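Local coordinates for protein phthiocerol synthesis polyketide synthase type I PpsC (Mycobacterium tuberculosis, PDB 7AHB) that probably loads extender units onto the acyl carrier protein through its acyltransferase domain during assembly of the phthiocerol polyketide chain, at residues A[134-148]-A[261-273]. Sequence-based numbering, arbitrary orientation.
Sequences VIGHSMGEVAAAVVA and QPPTIPIISTTYA. With NA (sodium ion), chain O.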
ATOM      1  N   VAL A 134      -8.517   8.253   2.954  1.00 16.06           N
ATOM      2  CA  VAL A 134      -7.356   7.421   2.653  1.00 19.42           C
ATOM      3  C   VAL A 134      -7.811   5.988   2.388  1.00 18.39           C
ATOM      4  O   VAL A 134      -8.820   5.513   2.924  1.00 16.10           O
ATOM      5  CB  VAL A 134      -6.279   7.453   3.778  1.00 14.85           C
ATOM      6  CG1 VAL A 134      -5.838   8.863   4.065  1.00 19.95           C
ATOM      7  CG2 VAL A 134      -6.805   6.778   5.032  1.00 19.27           C
ATOM      8  N   ILE A 135      -7.039   5.290   1.561  1.00 15.71           N
ATOM      9  CA  ILE A 135      -7.257   3.883   1.261  1.00 16.04           C
ATOM     10  C   ILE A 135      -5.927   3.178   1.445  1.00 15.45           C
ATOM     11  O   ILE A 135      -4.914   3.646   0.915  1.00 14.63           O
ATOM     12  CB  ILE A 135      -7.767   3.677  -0.175  1.00 16.45           C
ATOM     13  CG1 ILE A 135      -9.206   4.117  -0.288  1.00 17.94           C
ATOM     14  CG2 ILE A 135      -7.649   2.204  -0.561  1.00 17.48           C
ATOM     15  CD1 ILE A 135      -9.716   4.169  -1.727  1.00 18.96           C
ATOM     16  N   GLY A 136      -5.922   2.106   2.245  1.00 18.24           N
ATOM     17  CA  GLY A 136      -4.758   1.251   2.372  1.00 21.58           C
ATOM     18  C   GLY A 136      -4.896  -0.071   1.624  1.00 18.56           C
ATOM     19  O   GLY A 136      -5.851  -0.818   1.825  1.00 21.36           O
ATOM     20  N   HIS A 137      -3.961  -0.329   0.726  1.00 14.30           N
ATOM     21  CA  HIS A 137      -3.888  -1.535  -0.098  1.00 12.58           C
ATOM     22  C   HIS A 137      -2.947  -2.508   0.594  1.00 16.54           C
ATOM     23  O   HIS A 137      -1.777  -2.193   0.799  1.00 12.89           O
ATOM     24  CB  HIS A 137      -3.391  -1.145  -1.490  1.00 15.23           C
ATOM     25  CG  HIS A 137      -3.006  -2.286  -2.380  1.00 16.21           C
ATOM     26  ND1 HIS A 137      -1.846  -3.008  -2.201  1.00 21.19           N
ATOM     27  CD2 HIS A 137      -3.567  -2.754  -3.519  1.00 16.65           C
ATOM     28  CE1 HIS A 137      -1.739  -3.912  -3.158  1.00 19.57           C
ATOM     29  NE2 HIS A 137      -2.774  -3.782  -3.967  1.00 21.02           N
ATOM     30  N   SER A 138      -3.469  -3.665   0.979  1.00 16.80           N
ATOM     31  CA  SER A 138      -2.707  -4.716   1.648  1.00 16.87           C
ATOM     32  C   SER A 138      -1.985  -4.094   2.846  1.00 20.09           C
ATOM     33  O   SER A 138      -2.601  -3.353   3.629  1.00 19.60           O
ATOM     34  CB  SER A 138      -1.804  -5.402   0.602  1.00 17.84           C
ATOM     35  OG  SER A 138      -0.946  -6.338   1.222  1.00 13.53           O
ATOM     36  N   MET A 139      -0.700  -4.360   3.039  1.00 19.84           N
ATOM     37  CA  MET A 139      -0.043  -3.884   4.249  1.00 21.97           C
ATOM     38  C   MET A 139       0.002  -2.358   4.309  1.00 21.43           C
ATOM     39  O   MET A 139       0.254  -1.794   5.371  1.00 20.16           O
ATOM     40  CB  MET A 139       1.393  -4.421   4.357  1.00 25.51           C
ATOM     41  CG  MET A 139       1.637  -5.821   3.837  1.00 28.90           C
ATOM     42  SD  MET A 139       0.879  -7.256   4.704  1.00 44.64           S
ATOM     43  CE  MET A 139       1.170  -8.478   3.445  1.00 25.57           C
ATOM     44  N   GLY A 140      -0.217  -1.679   3.192  1.00 15.68           N
ATOM     45  CA  GLY A 140      -0.321  -0.234   3.202  1.00 18.35           C
ATOM     46  C   GLY A 140      -1.444   0.318   4.066  1.00 18.18           C
ATOM     47  O   GLY A 140      -1.477   1.533   4.295  1.00 14.68           O
ATOM     48  N   GLU A 141      -2.354  -0.532   4.548  1.00 17.80           N
ATOM     49  CA  GLU A 141      -3.411  -0.058   5.430  1.00 14.61           C
ATOM     50  C   GLU A 141      -2.864   0.385   6.785  1.00 16.35           C
ATOM     51  O   GLU A 141      -3.509   1.175   7.475  1.00 17.08           O
ATOM     52  CB  GLU A 141      -4.472  -1.151   5.611  1.00 18.57           C
ATOM     53  CG  GLU A 141      -5.669  -0.721   6.396  1.00 16.72           C
ATOM     54  CD  GLU A 141      -6.973  -1.386   5.977  1.00 17.90           C
ATOM     55  OE1 GLU A 141      -7.466  -1.182   4.832  1.00 16.38           O
ATOM     56  OE2 GLU A 141      -7.500  -2.141   6.814  1.00 19.16           O
ATOM     57  N   VAL A 142      -1.672  -0.059   7.181  1.00 16.42           N
ATOM     58  CA  VAL A 142      -1.091   0.484   8.409  1.00 16.13           C
ATOM     59  C   VAL A 142      -0.794   1.968   8.233  1.00 15.75           C
ATOM     60  O   VAL A 142      -1.179   2.807   9.064  1.00 12.76           O
ATOM     61  CB  VAL A 142       0.177  -0.292   8.802  1.00 16.65           C
ATOM     62  CG1 VAL A 142       0.742   0.277  10.117  1.00 15.96           C
ATOM     63  CG2 VAL A 142      -0.119  -1.778   8.929  1.00 16.27           C
ATOM     64  N   ALA A 143      -0.105   2.311   7.138  1.00 12.61           N
ATOM     65  CA  ALA A 143       0.210   3.708   6.860  1.00 17.33           C
ATOM     66  C   ALA A 143      -1.059   4.537   6.755  1.00 17.70           C
ATOM     67  O   ALA A 143      -1.112   5.657   7.271  1.00 12.39           O
ATOM     68  CB  ALA A 143       1.022   3.834   5.574  1.00 16.44           C
ATOM     69  N   ALA A 144      -2.085   4.005   6.075  1.00 16.63           N
ATOM     70  CA  ALA A 144      -3.370   4.706   5.979  1.00 15.46           C
ATOM     71  C   ALA A 144      -3.962   4.974   7.358  1.00 15.23           C
ATOM     72  O   ALA A 144      -4.459   6.073   7.635  1.00 18.47           O
ATOM     73  CB  ALA A 144      -4.351   3.890   5.121  1.00 19.38           C
ATOM     74  N   ALA A 145      -3.923   3.974   8.234  1.00 13.49           N
ATOM     75  CA  ALA A 145      -4.447   4.135   9.578  1.00 15.53           C
ATOM     76  C   ALA A 145      -3.667   5.188  10.348  1.00 14.50           C
ATOM     77  O   ALA A 145      -4.247   5.928  11.155  1.00 15.08           O
ATOM     78  CB  ALA A 145      -4.422   2.784  10.301  1.00 14.79           C
ATOM     79  N   VAL A 146      -2.351   5.274  10.120  1.00 13.26           N
ATOM     80  CA  VAL A 146      -1.559   6.317  10.763  1.00 14.61           C
ATOM     81  C   VAL A 146      -2.011   7.680  10.272  1.00 16.95           C
ATOM     82  O   VAL A 146      -2.334   8.579  11.060  1.00 16.68           O
ATOM     83  CB  VAL A 146      -0.055   6.099  10.505  1.00 14.32           C
ATOM     84  CG1 VAL A 146       0.749   7.292  10.989  1.00 15.79           C
ATOM     85  CG2 VAL A 146       0.424   4.838  11.190  1.00 13.45           C
ATOM     86  N   VAL A 147      -2.081   7.843   8.953  1.00 14.21           N
ATOM     87  CA  VAL A 147      -2.412   9.149   8.386  1.00 17.05           C
ATOM     88  C   VAL A 147      -3.844   9.555   8.739  1.00 20.67           C
ATOM     89  O   VAL A 147      -4.132  10.744   8.958  1.00 17.10           O
ATOM     90  CB  VAL A 147      -2.165   9.106   6.867  1.00 18.07           C
ATOM     91  CG1 VAL A 147      -2.645  10.384   6.188  1.00 17.37           C
ATOM     92  CG2 VAL A 147      -0.680   8.884   6.579  1.00 19.61           C
ATOM     93  N   ALA A 148      -4.756   8.590   8.833  1.00 18.76           N
ATOM     94  CA  ALA A 148      -6.121   8.892   9.229  1.00 18.19           C
ATOM     95  C   ALA A 148      -6.268   9.167  10.726  1.00 16.44           C
ATOM     96  O   ALA A 148      -7.351   9.548  11.161  1.00 19.46           O
ATOM     97  CB  ALA A 148      -7.048   7.743   8.844  1.00 16.85           C
ATOM     98  N   GLN A 261      -7.086   4.601  18.173  1.00 19.31           N
ATOM     99  CA  GLN A 261      -8.098   5.627  18.371  1.00 23.77           C
ATOM    100  C   GLN A 261      -9.008   5.642  17.150  1.00 23.65           C
ATOM    101  O   GLN A 261      -8.627   5.165  16.078  1.00 19.74           O
ATOM    102  CB  GLN A 261      -7.467   7.014  18.581  1.00 23.33           C
ATOM    103  CG  GLN A 261      -6.717   7.149  19.890  1.00 21.59           C
ATOM    104  CD  GLN A 261      -7.613   6.917  21.084  1.00 24.80           C
ATOM    105  OE1 GLN A 261      -8.786   7.269  21.054  1.00 27.15           O
ATOM    106  NE2 GLN A 261      -7.067   6.355  22.147  1.00 24.87           N
ATOM    107  N   PRO A 262     -10.216   6.168  17.278  1.00 21.47           N
ATOM    108  CA  PRO A 262     -11.059   6.340  16.096  1.00 23.12           C
ATOM    109  C   PRO A 262     -10.366   7.241  15.093  1.00 23.79           C
ATOM    110  O   PRO A 262      -9.757   8.249  15.487  1.00 21.99           O
ATOM    111  CB  PRO A 262     -12.337   7.002  16.644  1.00 25.35           C
ATOM    112  CG  PRO A 262     -12.329   6.753  18.106  1.00 28.10           C
ATOM    113  CD  PRO A 262     -10.884   6.569  18.528  1.00 26.11           C
ATOM    114  N   PRO A 263     -10.485   6.952  13.798  1.00 21.28           N
ATOM    115  CA  PRO A 263      -9.885   7.842  12.801  1.00 21.62           C
ATOM    116  C   PRO A 263     -10.554   9.210  12.770  1.00 20.88           C
ATOM    117  O   PRO A 263     -11.740   9.374  13.090  1.00 23.13           O
ATOM    118  CB  PRO A 263     -10.085   7.091  11.478  1.00 21.33           C
ATOM    119  CG  PRO A 263     -11.239   6.144  11.743  1.00 22.86           C
ATOM    120  CD  PRO A 263     -11.191   5.796  13.189  1.00 21.32           C
ATOM    121  N   THR A 264      -9.769  10.201  12.358  1.00 22.19           N
ATOM    122  CA  THR A 264     -10.284  11.547  12.152  1.00 24.77           C
ATOM    123  C   THR A 264     -10.479  11.875  10.675  1.00 25.69           C
ATOM    124  O   THR A 264     -11.229  12.806  10.358  1.00 28.86           O
ATOM    125  CB  THR A 264      -9.356  12.600  12.782  1.00 26.72           C
ATOM    126  OG1 THR A 264      -8.053  12.531  12.205  1.00 30.59           O
ATOM    127  CG2 THR A 264      -9.226  12.369  14.263  1.00 27.37           C
ATOM    128  N   ILE A 265      -9.838  11.130   9.781  1.00 21.47           N
ATOM    129  CA  ILE A 265     -10.033  11.209   8.332  1.00 23.22           C
ATOM    130  C   ILE A 265     -10.786   9.932   7.946  1.00 24.26           C
ATOM    131  O   ILE A 265     -10.414   8.857   8.433  1.00 23.81           O
ATOM    132  CB  ILE A 265      -8.694  11.278   7.572  1.00 23.80           C
ATOM    133  CG1 ILE A 265      -7.845  12.420   8.050  1.00 28.75           C
ATOM    134  CG2 ILE A 265      -8.931  11.429   6.070  1.00 25.83           C
ATOM    135  CD1 ILE A 265      -6.734  12.838   7.088  1.00 29.67           C
ATOM    136  N   PRO A 266     -11.803   9.978   7.082  1.00 20.88           N
ATOM    137  CA  PRO A 266     -12.416   8.733   6.591  1.00 22.64           C
ATOM    138  C   PRO A 266     -11.325   7.804   6.087  1.00 20.76           C
ATOM    139  O   PRO A 266     -10.465   8.194   5.296  1.00 18.15           O
ATOM    140  CB  PRO A 266     -13.332   9.208   5.458  1.00 20.75           C
ATOM    141  CG  PRO A 266     -13.771  10.574   5.941  1.00 22.19           C
ATOM    142  CD  PRO A 266     -12.483  11.162   6.543  1.00 25.20           C
ATOM    143  N   ILE A 267     -11.363   6.558   6.544  1.00 22.60           N
ATOM    144  CA  ILE A 267     -10.490   5.515   6.009  1.00 23.52           C
ATOM    145  C   ILE A 267     -11.393   4.403   5.476  1.00 21.53           C
ATOM    146  O   ILE A 267     -12.215   3.854   6.220  1.00 25.33           O
ATOM    147  CB  ILE A 267      -9.489   4.986   7.056  1.00 21.77           C
ATOM    148  CG1 ILE A 267      -8.889   3.670   6.583  1.00 20.98           C
ATOM    149  CG2 ILE A 267     -10.152   4.843   8.420  1.00 24.36           C
ATOM    150  CD1 ILE A 267      -7.590   3.314   7.310  1.00 24.19           C
ATOM    151  N   ILE A 268     -11.257   4.098   4.188  1.00 18.36           N
ATOM    152  CA  ILE A 268     -11.965   3.001   3.539  1.00 17.38           C
ATOM    153  C   ILE A 268     -11.061   1.779   3.624  1.00 19.16           C
ATOM    154  O   ILE A 268     -10.025   1.707   2.956  1.00 16.63           O
ATOM    155  CB  ILE A 268     -12.303   3.359   2.089  1.00 18.46           C
ATOM    156  CG1 ILE A 268     -13.250   4.575   2.057  1.00 21.45           C
ATOM    157  CG2 ILE A 268     -12.970   2.165   1.373  1.00 21.44           C
ATOM    158  CD1 ILE A 268     -13.269   5.278   0.744  1.00 23.17           C
ATOM    159  N   SER A 269     -11.430   0.831   4.476  1.00 17.96           N
ATOM    160  CA  SER A 269     -10.606  -0.342   4.714  1.00 17.23           C
ATOM    161  C   SER A 269     -10.755  -1.346   3.566  1.00 18.33           C
ATOM    162  O   SER A 269     -11.860  -1.600   3.074  1.00 19.89           O
ATOM    163  CB  SER A 269     -11.005  -1.008   6.029  1.00 17.41           C
ATOM    164  OG  SER A 269     -10.290  -2.246   6.214  1.00 15.25           O
ATOM    165  N   THR A 270      -9.639  -1.891   3.116  1.00 15.09           N
ATOM    166  CA  THR A 270      -9.652  -2.962   2.126  1.00 15.40           C
ATOM    167  C   THR A 270      -9.642  -4.338   2.788  1.00 15.06           C
ATOM    168  O   THR A 270      -9.568  -5.370   2.099  1.00 13.84           O
ATOM    169  CB  THR A 270      -8.476  -2.798   1.177  1.00 16.57           C
ATOM    170  OG1 THR A 270      -7.251  -2.845   1.931  1.00 14.54           O
ATOM    171  CG2 THR A 270      -8.595  -1.480   0.397  1.00 15.48           C
ATOM    172  N   THR A 271      -9.749  -4.368   4.117  1.00 13.92           N
ATOM    173  CA  THR A 271      -9.628  -5.606   4.868  1.00 18.01           C
ATOM    174  C   THR A 271     -10.930  -6.380   4.886  1.00 19.60           C
ATOM    175  O   THR A 271     -10.909  -7.618   4.925  1.00 18.52           O
ATOM    176  CB  THR A 271      -9.174  -5.293   6.297  1.00 19.10           C
ATOM    177  OG1 THR A 271      -7.804  -4.853   6.272  1.00 18.26           O
ATOM    178  CG2 THR A 271      -9.319  -6.519   7.192  1.00 19.04           C
ATOM    179  N   TYR A 272     -12.055  -5.683   4.803  1.00 18.03           N
ATOM    180  CA  TYR A 272     -13.363  -6.289   5.002  1.00 22.28           C
ATOM    181  C   TYR A 272     -14.210  -6.130   3.749  1.00 20.72           C
ATOM    182  O   TYR A 272     -14.083  -5.145   3.014  1.00 15.89           O
ATOM    183  CB  TYR A 272     -14.109  -5.652   6.202  1.00 22.05           C
ATOM    184  CG  TYR A 272     -13.325  -5.634   7.483  1.00 20.97           C
ATOM    185  CD1 TYR A 272     -13.220  -6.771   8.266  1.00 23.44           C
ATOM    186  CD2 TYR A 272     -12.702  -4.472   7.920  1.00 21.65           C
ATOM    187  CE1 TYR A 272     -12.491  -6.765   9.439  1.00 25.08           C
ATOM    188  CE2 TYR A 272     -11.960  -4.457   9.107  1.00 23.07           C
ATOM    189  CZ  TYR A 272     -11.862  -5.605   9.851  1.00 22.79           C
ATOM    190  OH  TYR A 272     -11.142  -5.593  11.015  1.00 27.35           O
ATOM    191  N   ALA A 273     -15.119  -7.082   3.543  1.00 23.03           N
ATOM    192  CA  ALA A 273     -16.025  -6.989   2.402  1.00 22.32           C
ATOM    193  C   ALA A 273     -16.840  -5.704   2.448  1.00 23.82           C
ATOM    194  O   ALA A 273     -17.127  -5.105   1.404  1.00 22.49           O
ATOM    195  CB  ALA A 273     -16.943  -8.202   2.365  1.00 22.64           C
TER
HETATM  196 NA    NA O1013      -4.480   5.470  22.159  1.00 31.74          NA
HETATM  197  O   HOH W   1      -7.606   1.337   3.853  1.00 18.78           O
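E141 grips three consecutive residues at the C-terminal end of edge strand 267-269 and just after it, S269, T270 and T271, from the helix that follows a GxSxG turn. That turn (G136, S138, G140) fits the nucleophile elbow of acyltransferases, and S138 OG bonds H240 NE2, consistent with a Ser-His catalytic pair. E141 illustrates how one buried carboxylate can tie such an elbow to a neighbouring strand; T270 OG1 adds a direct bond to G136 O. With CG anti to the backbone N (chi1 -174°), the E141 chain runs toward 269-271. OE1 takes T270 N at 2.9 Å through its syn lone pair, while OE2 receives S269 OG (2.9 Å) and T271 OG1 (2.8 Å) from opposite faces of the carboxylate plane. H289 also bonds OE2, and N293 bonds T271 OG1. The segment forms an ST turn here, in which the S269 hydroxyl accepts from T271 N while donating to E141 OE2.

Between the strands, V134 N bonds P266 O, and I268 N bonds V134 O almost in line with the carbonyl. Farther along, a water accepts from G136 N and lies within hydrogen-bonding distance of E141 OE1 and I268 O.

I267 packs between the helix and V134. Its CG1 anti to N (chi1 164°), it sends CD1 to A144 CB at 4.0 Å, while its CB rests on V134 CG2 (3.8 Å). At the far end of the helix, A148 CB lies among P263, I265 and I267, and A148 O accepts two amides, T264 N at 2.8 Å nearly head-on and I265 N at 3.3 Å, tilted 18° from the carbonyl plane.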